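Local coordinates for putative hydrolase YdeN (Bacillus subtilis, PDB 1UXO), which probably acts as a hydrolase, with an alpha/beta-hydrolase fold, at residues I96-F101 with G165-D170. The protein carries 2 engineered substitutions. Sequence-based numbering, arbitrary orientation.
Sequences ILVSGF and GHFLED
The hydroxyl of S99 sits where both rings of the 165-170 loop converge: OG lies 3.4 Å from F167 CD2, at the edge of the phenyl ring and in its plane, and 3.7 Å from H166 ND1. Neither approach is a hydrogen bond; ND1 spends its bond on D139 OD2. S99 also brings its methylene up to the imidazole, with CB 3.7 Å from H166 CE1, so the serine touches both rings, its OG toward the phenyl edge and its CB beside the imidazole. It is the third residue of a type II turn running from L97 to G100, right at the end of strand 92-98, where the chain leaves the parallel sheet. One residue back, V98 extends CG1 to within 3.7 Å of F167 CD2, an oblique apolar contact. That methyl stands anti to the backbone N (chi1 -169°), which carries it out to the phenyl ring.

This is an alpha/beta-hydrolase core, and H166 is the predicted histidine of its charge relay, carried on the loop between strand 157-161 and helix 177-188. The side chains of D139 and S73, the other predicted members, are each about 3 Å from that of H166. A chi1 of -177° swings the imidazole in beside S99. Losing the ring to an alanine here is likely to leave D139 OD2 without its imidazole mate, open a gap beside S99 CB and break the predicted relay. H72 bonds to H166 O through NE2 and meets the H166 ring with the planes at about 35°, while E171 OE1 takes the bond from H166 N, and the rings of F167 and F173 meet edge-to-face.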
# COMPACT_ATOMS: atom_id res chain seq x y z
N ILE A 96 -2.04 4.62 -1.82
CA ILE A 96 -3.21 4.07 -1.20
C ILE A 96 -2.77 2.87 -0.39
O ILE A 96 -2.14 1.94 -0.92
CB ILE A 96 -4.23 3.67 -2.24
CG1 ILE A 96 -4.70 4.86 -3.06
CG2 ILE A 96 -5.44 3.08 -1.58
CD1 ILE A 96 -5.68 4.48 -4.20
N LEU A 97 -3.09 2.90 0.89
CA LEU A 97 -2.64 1.89 1.84
C LEU A 97 -3.82 1.08 2.28
O LEU A 97 -4.57 1.50 3.17
CB LEU A 97 -1.92 2.53 3.01
CG LEU A 97 -0.87 3.57 2.62
CD1 LEU A 97 -0.25 4.25 3.85
CD2 LEU A 97 0.23 2.92 1.81
N VAL A 98 -3.99 -0.09 1.66
CA VAL A 98 -5.07 -1.01 2.03
C VAL A 98 -4.69 -1.85 3.23
O VAL A 98 -3.70 -2.58 3.20
CB VAL A 98 -5.51 -1.88 0.85
CG1 VAL A 98 -6.77 -2.59 1.19
CG2 VAL A 98 -5.73 -0.99 -0.37
N SER A 99 -5.44 -1.69 4.31
CA SER A 99 -5.15 -2.30 5.61
C SER A 99 -3.80 -1.88 6.13
O SER A 99 -3.07 -2.70 6.69
CB SER A 99 -5.25 -3.78 5.52
OG SER A 99 -6.45 -4.15 4.93
N GLY A 100 -3.47 -0.60 5.91
CA GLY A 100 -2.18 -0.07 6.32
C GLY A 100 -2.01 0.02 7.84
O GLY A 100 -2.99 0.24 8.61
N PHE A 101 -0.78 -0.10 8.28
CA PHE A 101 -0.46 0.00 9.68
C PHE A 101 1.02 0.44 9.79
O PHE A 101 1.79 0.28 8.83
CB PHE A 101 -0.70 -1.33 10.42
CG PHE A 101 0.11 -2.48 9.89
CD1 PHE A 101 1.28 -2.89 10.52
CD2 PHE A 101 -0.29 -3.13 8.72
CE1 PHE A 101 2.03 -3.94 10.02
CE2 PHE A 101 0.46 -4.20 8.21
CZ PHE A 101 1.63 -4.60 8.84
N GLY A 165 -13.38 -8.05 6.02
CA GLY A 165 -12.37 -8.98 6.51
C GLY A 165 -11.00 -8.30 6.54
O GLY A 165 -10.84 -7.24 7.13
N HIS A 166 -10.00 -8.93 5.91
CA HIS A 166 -8.67 -8.32 5.63
C HIS A 166 -8.43 -8.14 4.08
O HIS A 166 -7.27 -8.07 3.59
CB HIS A 166 -7.60 -9.16 6.36
CG HIS A 166 -6.19 -8.66 6.26
ND1 HIS A 166 -5.82 -7.38 6.58
CD2 HIS A 166 -5.03 -9.32 5.95
CE1 HIS A 166 -4.50 -7.25 6.41
NE2 HIS A 166 -4.01 -8.41 6.00
N PHE A 167 -9.53 -8.06 3.31
CA PHE A 167 -9.52 -7.93 1.86
C PHE A 167 -8.72 -9.05 1.14
O PHE A 167 -7.90 -8.80 0.23
CB PHE A 167 -9.04 -6.54 1.43
CG PHE A 167 -9.81 -5.38 2.05
CD1 PHE A 167 -11.09 -5.07 1.64
CD2 PHE A 167 -9.23 -4.60 3.03
CE1 PHE A 167 -11.78 -3.98 2.22
CE2 PHE A 167 -9.90 -3.53 3.62
CZ PHE A 167 -11.17 -3.22 3.21
N LEU A 168 -8.98 -10.27 1.56
CA LEU A 168 -8.34 -11.47 1.02
C LEU A 168 -9.23 -12.28 0.07
O LEU A 168 -10.47 -12.27 0.19
CB LEU A 168 -7.96 -12.37 2.22
CG LEU A 168 -7.10 -11.75 3.30
CD1 LEU A 168 -6.93 -12.70 4.55
CD2 LEU A 168 -5.73 -11.50 2.68
N GLU A 169 -8.59 -13.02 -0.85
CA GLU A 169 -9.28 -13.84 -1.82
C GLU A 169 -10.19 -14.87 -1.16
O GLU A 169 -11.28 -15.11 -1.67
CB GLU A 169 -8.29 -14.57 -2.76
CG GLU A 169 -7.43 -15.60 -2.07
CD GLU A 169 -6.23 -16.02 -2.91
OE1 GLU A 169 -5.74 -15.28 -3.77
OE2 GLU A 169 -5.74 -17.11 -2.69
N ASP A 170 -9.81 -15.43 -0.01
CA ASP A 170 -10.65 -16.42 0.65
C ASP A 170 -11.85 -15.82 1.39
O ASP A 170 -12.69 -16.57 1.85
CB ASP A 170 -9.83 -17.23 1.65
CG ASP A 170 -9.02 -18.31 0.98
OD1 ASP A 170 -9.15 -18.52 -0.25
OD2 ASP A 170 -8.20 -19.01 1.64